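PDB 3UCJ: carbonic anhydrase from Coccomyxa sp. PA, which probably catalyses the reversible hydration of carbon dioxide to hydrogencarbonate and a proton, using one zinc ion in each subunit. Local coordinates for residues G36-E41 / E64-R69; I95-V100 / P180-G185; C106-A111 / L125-V130. All coordinates share one frame; numbering follows the deposited sequence.

Overall arrangement
From the N terminus the chain leaves helix 10-26 and enters the loop that carries G36-E41; interaction 1 closes the first loop when E64-R69 returns as strand 65-70, an outermost strand of the sheet within this chain. Interaction 2 opens only after that, joining strands 97-103 and 182-189 across 79 residues that are mostly helical. Interaction 3 is nested inside this long loop, where helix 107-114, which follows strand 97-103, meets the turn between helices 122-126 and 128-135. Interactions 1 and 2 reach the same sheet and touch through a salt bridge between E41 and K96; interaction 3 lies across the chain's centre from both, beside the zinc.

Interaction 1 of 3, residues G36-E41 / E64-R69; sequences GSQAPE and EVFVQR. With AZM (5-acetamido-1,3,4-thiadiazole-2-sulfonamide), chain I.
Q38 lays the end of its side chain along the edge of the F66 ring, OE1 standing 3.6 Å from F66 CD1, with the amide and ring planes 33° apart. The side chain leaves the backbone with CG between N and the carbonyl carbon (chi1 62°) and then runs out extended, which carries the amide beyond the loop to the ring. There a glutamine can use both of its ends: NE2 donates to the sulfonamide oxygen O1 of acetazolamide over 2.9 Å, with an N-H...O angle of 152°, while OE1 accepts from S50 OG of the second subunit. These two bonds limit how the amide can turn. F66 closes the same spot from the strand side, its CE1 only 3.1 Å from the inhibitor's O1, so that the oxygen meets the ring at its edge. Nearer the sheet, P40 packs CB against E64 O at 3.5 Å and turns CG to F66 CB; a proline suits this buried place, being compact, apolar and without an N-H to satisfy. Next to it one water joins the two backbones, accepting from E41 N and donating to E64 O, each at 2.7 Å. The loop before strand 42-47 is thus laid over the start of strand 65-70, and Q38 and F66, together with Y88, line one side of an inhibitor pocket at a subunit interface of this beta-class carbonic anhydrase.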
loop_
_atom_site.group_PDB
_atom_site.type_symbol
_atom_site.label_atom_id
_atom_site.label_comp_id
_atom_site.label_asym_id
_atom_site.label_seq_id
_atom_site.Cartn_x
_atom_site.Cartn_y
_atom_site.Cartn_z
ATOM N N GLY A 36 -25.689 18.014 8.251
ATOM C CA GLY A 36 -24.614 18.744 7.537
ATOM C C GLY A 36 -23.233 18.838 8.179
ATOM O O GLY A 36 -22.365 19.604 7.711
ATOM N N SER A 37 -23.034 18.113 9.284
ATOM C CA SER A 37 -21.732 18.071 9.977
ATOM C C SER A 37 -21.681 16.839 10.875
ATOM O O SER A 37 -22.700 16.133 11.085
ATOM C CB SER A 37 -21.498 19.302 10.929
ATOM O OG SER A 37 -22.593 19.250 11.816
ATOM N N GLN A 38 -20.474 16.523 11.365
ATOM C CA GLN A 38 -20.369 15.438 12.403
ATOM C C GLN A 38 -19.377 15.925 13.426
ATOM O O GLN A 38 -18.396 16.620 13.109
ATOM C CB GLN A 38 -19.852 14.051 11.818
ATOM C CG GLN A 38 -18.404 14.229 11.225
ATOM C CD GLN A 38 -17.907 12.873 10.485
ATOM O OE1 GLN A 38 -18.111 11.754 11.032
ATOM N NE2 GLN A 38 -17.253 13.015 9.365
ATOM N N ALA A 39 -19.575 15.458 14.640
ATOM C CA ALA A 39 -18.632 15.763 15.707
ATOM C C ALA A 39 -18.533 14.590 16.701
ATOM O O ALA A 39 -18.875 14.676 17.921
ATOM C CB ALA A 39 -19.049 17.155 16.438
ATOM N N PRO A 40 -18.017 13.411 16.209
ATOM C CA PRO A 40 -17.876 12.224 17.033
ATOM C C PRO A 40 -16.768 12.453 18.014
ATOM O O PRO A 40 -15.770 13.113 17.682
ATOM C CB PRO A 40 -17.442 11.128 15.953
ATOM C CG PRO A 40 -16.669 11.930 14.971
ATOM C CD PRO A 40 -17.688 13.113 14.797
ATOM N N GLU A 41 -16.903 11.857 19.204
ATOM C CA GLU A 41 -15.811 11.882 20.126
ATOM C C GLU A 41 -14.890 10.652 20.027
ATOM O O GLU A 41 -13.851 10.659 20.646
ATOM C CB GLU A 41 -16.326 11.977 21.569
ATOM C CG GLU A 41 -16.910 13.403 21.780
ATOM C CD GLU A 41 -17.312 13.627 23.211
ATOM O OE1 GLU A 41 -16.986 14.751 23.710
ATOM O OE2 GLU A 41 -17.916 12.674 23.795
ATOM N N GLU A 64 -21.642 9.608 16.525
ATOM C CA GLU A 64 -20.817 9.376 17.708
ATOM C C GLU A 64 -19.504 8.608 17.523
ATOM O O GLU A 64 -18.560 8.802 18.310
ATOM C CB GLU A 64 -21.632 8.599 18.731
ATOM C CG GLU A 64 -22.872 9.385 19.209
ATOM C CD GLU A 64 -23.428 8.711 20.450
ATOM O OE1 GLU A 64 -24.588 8.319 20.446
ATOM O OE2 GLU A 64 -22.652 8.520 21.423
ATOM N N VAL A 65 -19.443 7.710 16.558
ATOM C CA VAL A 65 -18.239 6.940 16.378
ATOM C C VAL A 65 -17.866 6.762 14.907
ATOM O O VAL A 65 -18.608 6.213 14.148
ATOM C CB VAL A 65 -18.309 5.606 17.151
ATOM C CG1 VAL A 65 -19.414 4.787 16.659
ATOM C CG2 VAL A 65 -17.023 4.847 17.048
ATOM N N PHE A 66 -16.701 7.282 14.574
ATOM C CA PHE A 66 -16.073 7.172 13.280
ATOM C C PHE A 66 -15.407 5.798 13.248
ATOM O O PHE A 66 -14.814 5.411 14.199
ATOM C CB PHE A 66 -15.028 8.253 13.175
ATOM C CG PHE A 66 -14.619 8.617 11.784
ATOM C CD1 PHE A 66 -15.169 9.694 11.148
ATOM C CD2 PHE A 66 -13.624 7.943 11.158
ATOM C CE1 PHE A 66 -14.761 10.064 9.931
ATOM C CE2 PHE A 66 -13.223 8.304 9.931
ATOM C CZ PHE A 66 -13.782 9.368 9.308
ATOM N N VAL A 67 -15.501 5.092 12.132
ATOM C CA VAL A 67 -15.115 3.698 12.082
ATOM C C VAL A 67 -14.172 3.265 10.949
ATOM O O VAL A 67 -14.417 3.538 9.828
ATOM C CB VAL A 67 -16.355 2.822 12.028
ATOM C CG1 VAL A 67 -15.985 1.410 11.817
ATOM C CG2 VAL A 67 -17.172 2.985 13.284
ATOM N N GLN A 68 -13.092 2.602 11.319
ATOM C CA GLN A 68 -12.277 1.812 10.422
ATOM C C GLN A 68 -12.470 0.333 10.753
ATOM O O GLN A 68 -12.348 -0.038 11.872
ATOM C CB GLN A 68 -10.814 2.191 10.548
ATOM C CG GLN A 68 -9.820 1.109 10.244
ATOM C CD GLN A 68 -9.518 0.919 8.774
ATOM O OE1 GLN A 68 -8.782 0.053 8.420
ATOM N NE2 GLN A 68 -10.058 1.745 7.953
ATOM N N ARG A 69 -12.761 -0.492 9.758
ATOM C CA ARG A 69 -12.885 -1.923 10.076
ATOM C C ARG A 69 -12.163 -2.649 8.941
ATOM O O ARG A 69 -12.343 -2.311 7.792
ATOM C CB ARG A 69 -14.373 -2.346 10.071
ATOM C CG ARG A 69 -15.024 -1.994 11.455
ATOM C CD ARG A 69 -16.516 -2.313 11.334
ATOM N NE ARG A 69 -16.800 -3.774 11.236
ATOM C CZ ARG A 69 -18.017 -4.288 11.271
ATOM N NH1 ARG A 69 -19.124 -3.508 11.363
ATOM N NH2 ARG A 69 -18.144 -5.572 11.146
HETATM C C1 AZM I . -14.809 12.783 5.648
HETATM C C2 AZM I . -13.152 14.487 5.183
HETATM C C3 AZM I . -11.058 14.832 4.142
HETATM C C4 AZM I . -9.859 15.698 3.882
HETATM N N1 AZM I . -17.208 11.605 5.275
HETATM N N2 AZM I . -14.282 15.017 5.605
HETATM N N3 AZM I . -15.313 14.010 5.954
HETATM N N4 AZM I . -12.144 15.321 4.759
HETATM O O1 AZM I . -15.952 11.353 7.390
HETATM O O2 AZM I . -14.862 10.470 5.283
HETATM O O3 AZM I . -11.025 13.663 3.748
HETATM S S1 AZM I . -15.812 11.419 5.965
HETATM S S2 AZM I . -13.196 12.797 5.062
HETATM O O HOH W 1 -19.052 10.610 20.292
#

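Interaction 2 of 3, residues I95-V100 / P180-G185; sequences IKHILV and PLSVHG
H97 and H184 share one serine: S182 OG lies 2.8 Å from H97 ND1 and 2.7 Å from H184 NE2, hydrogen-bonded to both. The hydroxyl meets the H97 ring at its edge and in plane, and either partner of each pair could be the donor. The rings are set obliquely, planes 74° apart and centroids 5.9 Å from each other. A small hydroxyl fits between them because it can give and take a hydrogen bond at once, and K96 CB covers one face of the H97 ring. T6, A7 and L9 of the second subunit pack over this side of the sheet, where L99 also sets CD2 against H184 CB. Beneath the side chains, strands 97-100 and 182-185 pair in parallel within the central sheet of the alpha/beta fold, their axes 19° apart. Their backbone bonds run from S182 N to K96 O, I98 N to S182 O, H184 N to I98 O and V100 N to H184 O. The opposite face is apolar. I98, with CG1 anti to its carbonyl carbon (chi1 -67°), brings CD1 to within 3.9 Å of L181 CD1, and V100 CG2 meets V183 CG1 at 4.2 Å. This face packs against helix 146-167, where V165 touches I98, V100 and V183, while V171 of helix 169-176 covers I98 and L181.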
loop_
_atom_site.group_PDB
_atom_site.type_symbol
_atom_site.label_atom_id
_atom_site.label_comp_id
_atom_site.label_asym_id
_atom_site.label_seq_id
_atom_site.Cartn_x
_atom_site.Cartn_y
_atom_site.Cartn_z
ATOM N N ILE A 95 -11.160 14.087 17.651
ATOM C CA ILE A 95 -11.840 13.136 18.473
ATOM C C ILE A 95 -10.987 13.080 19.753
ATOM O O ILE A 95 -9.785 13.475 19.738
ATOM C CB ILE A 95 -11.783 11.656 17.827
ATOM C CG1 ILE A 95 -10.315 11.415 17.460
ATOM C CG2 ILE A 95 -12.838 11.527 16.750
ATOM C CD1 ILE A 95 -9.954 9.902 17.642
ATOM N N LYS A 96 -11.570 12.529 20.812
ATOM C CA LYS A 96 -10.907 12.396 22.113
ATOM C C LYS A 96 -10.412 11.009 22.476
ATOM O O LYS A 96 -9.469 10.907 23.275
ATOM C CB LYS A 96 -11.927 12.822 23.213
ATOM C CG LYS A 96 -12.318 14.339 23.055
ATOM C CD LYS A 96 -13.198 14.782 24.271
ATOM C CE LYS A 96 -13.589 16.226 24.084
ATOM N NZ LYS A 96 -14.816 16.393 24.909
ATOM N N HIS A 97 -11.041 9.973 21.922
ATOM C CA HIS A 97 -10.777 8.595 22.353
ATOM C C HIS A 97 -10.666 7.663 21.091
ATOM O O HIS A 97 -11.554 7.690 20.231
ATOM C CB HIS A 97 -11.933 8.057 23.187
ATOM C CG HIS A 97 -12.432 9.014 24.236
ATOM N ND1 HIS A 97 -11.608 9.502 25.245
ATOM C CD2 HIS A 97 -13.654 9.604 24.413
ATOM C CE1 HIS A 97 -12.317 10.328 26.017
ATOM N NE2 HIS A 97 -13.562 10.395 25.552
ATOM N N ILE A 98 -9.706 6.754 21.129
ATOM C CA ILE A 98 -9.574 5.782 19.980
ATOM C C ILE A 98 -9.740 4.391 20.646
ATOM O O ILE A 98 -9.014 4.077 21.582
ATOM C CB ILE A 98 -8.204 5.891 19.397
ATOM C CG1 ILE A 98 -7.963 7.244 18.707
ATOM C CG2 ILE A 98 -8.078 4.730 18.342
ATOM C CD1 ILE A 98 -6.517 7.550 18.429
ATOM N N LEU A 99 -10.715 3.634 20.195
ATOM C CA LEU A 99 -11.000 2.325 20.716
ATOM C C LEU A 99 -10.365 1.334 19.714
ATOM O O LEU A 99 -10.712 1.384 18.534
ATOM C CB LEU A 99 -12.491 2.137 20.680
ATOM C CG LEU A 99 -13.405 3.152 21.443
ATOM C CD1 LEU A 99 -14.877 2.888 21.160
ATOM C CD2 LEU A 99 -12.999 3.038 22.942
ATOM N N VAL A 100 -9.438 0.486 20.178
ATOM C CA VAL A 100 -8.853 -0.535 19.319
ATOM C C VAL A 100 -9.466 -1.786 19.812
ATOM O O VAL A 100 -9.128 -2.246 20.915
ATOM C CB VAL A 100 -7.316 -0.540 19.517
ATOM C CG1 VAL A 100 -6.584 -1.713 18.648
ATOM C CG2 VAL A 100 -6.747 0.830 19.175
ATOM N N PRO A 180 -5.565 16.436 23.781
ATOM C CA PRO A 180 -6.009 15.348 24.607
ATOM C C PRO A 180 -6.506 14.212 23.697
ATOM O O PRO A 180 -7.407 14.391 22.848
ATOM C CB PRO A 180 -7.208 15.888 25.383
ATOM C CG PRO A 180 -7.275 17.380 25.101
ATOM C CD PRO A 180 -6.482 17.618 23.846
ATOM N N LEU A 181 -5.961 13.043 23.947
ATOM C CA LEU A 181 -6.280 11.880 23.064
ATOM C C LEU A 181 -5.995 10.664 23.902
ATOM O O LEU A 181 -4.899 10.488 24.325
ATOM C CB LEU A 181 -5.363 11.985 21.824
ATOM C CG LEU A 181 -5.727 10.950 20.685
ATOM C CD1 LEU A 181 -7.180 10.974 20.269
ATOM C CD2 LEU A 181 -4.755 11.329 19.577
ATOM N N SER A 182 -6.973 9.810 24.102
ATOM C CA SER A 182 -6.746 8.555 24.768
ATOM C C SER A 182 -6.906 7.318 23.802
ATOM O O SER A 182 -7.656 7.394 22.848
ATOM C CB SER A 182 -7.740 8.407 25.907
ATOM O OG SER A 182 -9.078 8.279 25.488
ATOM N N VAL A 183 -6.273 6.205 24.165
ATOM C CA VAL A 183 -6.238 4.965 23.305
ATOM C C VAL A 183 -6.577 3.822 24.256
ATOM O O VAL A 183 -6.098 3.795 25.420
ATOM C CB VAL A 183 -4.865 4.813 22.692
ATOM C CG1 VAL A 183 -4.840 3.543 21.722
ATOM C CG2 VAL A 183 -4.459 6.108 21.903
ATOM N N HIS A 184 -7.523 2.998 23.830
ATOM C CA HIS A 184 -8.110 1.897 24.596
ATOM C C HIS A 184 -8.002 0.557 23.940
ATOM O O HIS A 184 -8.461 0.403 22.773
ATOM C CB HIS A 184 -9.573 2.214 24.816
ATOM C CG HIS A 184 -9.783 3.601 25.368
ATOM N ND1 HIS A 184 -9.869 3.858 26.725
ATOM C CD2 HIS A 184 -9.801 4.811 24.749
ATOM C CE1 HIS A 184 -10.014 5.159 26.917
ATOM N NE2 HIS A 184 -9.959 5.765 25.740
ATOM N N GLY A 185 -7.412 -0.412 24.640
ATOM C CA GLY A 185 -7.430 -1.760 24.145
ATOM C C GLY A 185 -8.618 -2.523 24.647
ATOM O O GLY A 185 -8.728 -2.735 25.870
HETATM O O HOH W 2 -8.733 15.575 21.036
#

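Interaction 3 of 3, residues C106-A111 / L125-V130; sequences CGACKA and LWISDV. With ZN (zinc ion), chain C; AZM (5-acetamido-1,3,4-thiadiazole-2-sulfonamide), chain D.
The start of helix 107-114, with C106 just before it, forms one wall of the zinc site and the inhibitor pocket, and this contact backs that helix with the turn between helices 122-126 and 128-135. I127 makes the largest share of the contact. Its CD1 sits 3.6 Å from A111 CB, and its other branch turns CG2 to A108 CB at 4.3 Å. A chi1 of 67° tucks CG1 over the backbone and leaves CG2 beside the backbone N, so the isoleucine spreads its two arms over A108 and A111, neighbours one turn apart on the same side of the helix; their methyls keep the helix surface low, which lets the branched side chain lie close. V130, one turn on, adds CG1 near C109 CA at 4.2 Å. On its inhibitor side the same helix meets acetazolamide: A111 CB is 3.8 Å from the acetamide methyl C4, while A108 CB lies near the thiadiazole sulfur. G107, having no side chain, lets the heterocycle come close, its CA 3.0 Å from N3. C106, the N-cap of the helix, binds the zinc through SG at 2.4 Å, and its SG also accepts a weak bond from C109 N. The sulfonamide nitrogen N1 coordinates the metal at 1.9 Å, and C47 and H103 complete the site. On the far side of the turn, L125 O takes hydrogen bonds from both the N and the OG of S128, which ties the end of one helix to the start of the next. Around this contact, helix 146-167 covers C106 and C109 through V154, V71 lies against A108 and L74 against W126, and strand 97-103 leads into the zinc-bearing loop from the sheet.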
loop_
_atom_site.group_PDB
_atom_site.type_symbol
_atom_site.label_atom_id
_atom_site.label_comp_id
_atom_site.label_asym_id
_atom_site.label_seq_id
_atom_site.Cartn_x
_atom_site.Cartn_y
_atom_site.Cartn_z
ATOM N N CYS A 106 -11.875 -14.689 16.171
ATOM C CA CYS A 106 -11.441 -13.879 15.010
ATOM C C CYS A 106 -10.647 -14.808 14.131
ATOM O O CYS A 106 -9.538 -15.182 14.489
ATOM C CB CYS A 106 -10.554 -12.732 15.516
ATOM S SG CYS A 106 -9.933 -11.753 14.015
ATOM N N GLY A 107 -11.249 -15.192 13.035
ATOM C CA GLY A 107 -10.625 -16.000 12.054
ATOM C C GLY A 107 -9.352 -15.429 11.475
ATOM O O GLY A 107 -8.493 -16.213 11.020
ATOM N N ALA A 108 -9.173 -14.106 11.511
ATOM C CA ALA A 108 -7.916 -13.578 10.985
ATOM C C ALA A 108 -6.817 -13.937 11.937
ATOM O O ALA A 108 -5.693 -14.227 11.512
ATOM C CB ALA A 108 -7.999 -11.964 10.826
ATOM N N CYS A 109 -7.090 -13.876 13.258
ATOM C CA CYS A 109 -6.087 -14.242 14.222
ATOM C C CYS A 109 -5.776 -15.734 14.168
ATOM O O CYS A 109 -4.626 -16.122 14.379
ATOM C CB CYS A 109 -6.517 -13.915 15.663
ATOM S SG CYS A 109 -6.396 -12.063 15.888
ATOM N N LYS A 110 -6.778 -16.548 13.895
ATOM C CA LYS A 110 -6.551 -17.986 13.807
ATOM C C LYS A 110 -5.714 -18.284 12.588
ATOM O O LYS A 110 -4.760 -19.032 12.708
ATOM C CB LYS A 110 -7.888 -18.751 13.740
ATOM C CG LYS A 110 -7.668 -20.287 13.510
ATOM C CD LYS A 110 -8.942 -21.048 13.880
ATOM C CE LYS A 110 -9.037 -22.442 13.180
ATOM N NZ LYS A 110 -10.192 -23.215 13.734
ATOM N N ALA A 111 -6.049 -17.698 11.424
ATOM C CA ALA A 111 -5.258 -17.885 10.206
ATOM C C ALA A 111 -3.802 -17.410 10.445
ATOM O O ALA A 111 -2.863 -18.062 10.017
ATOM C CB ALA A 111 -5.913 -17.147 9.020
ATOM N N LEU A 125 -1.345 -12.121 2.504
ATOM C CA LEU A 125 -0.383 -10.944 2.571
ATOM C C LEU A 125 -0.830 -10.040 3.718
ATOM O O LEU A 125 -0.038 -9.669 4.580
ATOM C CB LEU A 125 -0.373 -10.101 1.276
ATOM C CG LEU A 125 -0.051 -10.869 -0.053
ATOM C CD1 LEU A 125 -0.063 -9.916 -1.294
ATOM C CD2 LEU A 125 1.295 -11.522 0.156
ATOM N N TRP A 126 -2.123 -9.733 3.711
ATOM C CA TRP A 126 -2.680 -8.830 4.745
ATOM C C TRP A 126 -2.388 -9.198 6.161
ATOM O O TRP A 126 -2.080 -8.348 7.022
ATOM C CB TRP A 126 -4.206 -8.612 4.458
ATOM C CG TRP A 126 -4.849 -7.670 5.438
ATOM C CD1 TRP A 126 -5.631 -8.020 6.504
ATOM C CD2 TRP A 126 -4.636 -6.228 5.538
ATOM N NE1 TRP A 126 -5.966 -6.890 7.209
ATOM C CE2 TRP A 126 -5.362 -5.786 6.660
ATOM C CE3 TRP A 126 -3.905 -5.270 4.770
ATOM C CZ2 TRP A 126 -5.414 -4.421 7.071
ATOM C CZ3 TRP A 126 -3.919 -3.878 5.231
ATOM C CH2 TRP A 126 -4.696 -3.496 6.372
ATOM N N ILE A 127 -2.593 -10.490 6.513
ATOM C CA ILE A 127 -2.388 -10.857 7.872
ATOM C C ILE A 127 -0.949 -11.118 8.249
ATOM O O ILE A 127 -0.684 -11.580 9.371
ATOM C CB ILE A 127 -3.313 -12.179 8.206
ATOM C CG1 ILE A 127 -2.740 -13.347 7.372
ATOM C CG2 ILE A 127 -4.779 -11.807 7.914
ATOM C CD1 ILE A 127 -3.442 -14.745 7.836
ATOM N N SER A 128 0.023 -10.683 7.434
ATOM C CA SER A 128 1.412 -10.782 7.816
ATOM C C SER A 128 1.632 -10.102 9.172
ATOM O O SER A 128 2.434 -10.564 9.989
ATOM C CB SER A 128 2.402 -10.173 6.748
ATOM O OG SER A 128 2.222 -10.818 5.484
ATOM N N ASP A 129 0.857 -9.029 9.465
ATOM C CA ASP A 129 1.118 -8.352 10.726
ATOM C C ASP A 129 0.837 -9.310 11.888
ATOM O O ASP A 129 1.483 -9.165 12.974
ATOM C CB ASP A 129 0.153 -7.117 10.974
ATOM C CG ASP A 129 0.203 -6.048 9.835
ATOM O OD1 ASP A 129 -0.287 -4.906 10.062
ATOM O OD2 ASP A 129 0.516 -6.343 8.671
ATOM N N VAL A 130 -0.238 -10.065 11.731
ATOM C CA VAL A 130 -0.599 -11.034 12.820
ATOM C C VAL A 130 0.597 -12.028 13.029
ATOM O O VAL A 130 1.008 -12.268 14.183
ATOM C CB VAL A 130 -1.862 -11.776 12.507
ATOM C CG1 VAL A 130 -2.171 -12.730 13.749
ATOM C CG2 VAL A 130 -3.043 -10.767 12.340
HETATM ZN ZN ZN C . -11.982 -10.891 13.068
HETATM C C1 AZM D . -11.940 -13.653 9.567
HETATM C C2 AZM D . -10.538 -15.176 8.321
HETATM C C3 AZM D . -8.584 -15.401 6.972
HETATM C C4 AZM D . -7.862 -16.226 5.922
HETATM N N1 AZM D . -12.645 -12.250 11.854
HETATM N N2 AZM D . -11.490 -15.807 9.089
HETATM N N3 AZM D . -12.372 -14.881 9.856
HETATM N N4 AZM D . -9.565 -15.982 7.665
HETATM O O1 AZM D . -13.974 -12.024 9.746
HETATM O O2 AZM D . -11.703 -11.241 9.940
HETATM O O3 AZM D . -8.306 -14.193 7.198
HETATM S S1 AZM D . -12.740 -12.272 10.276
HETATM S S2 AZM D . -10.617 -13.477 8.391
#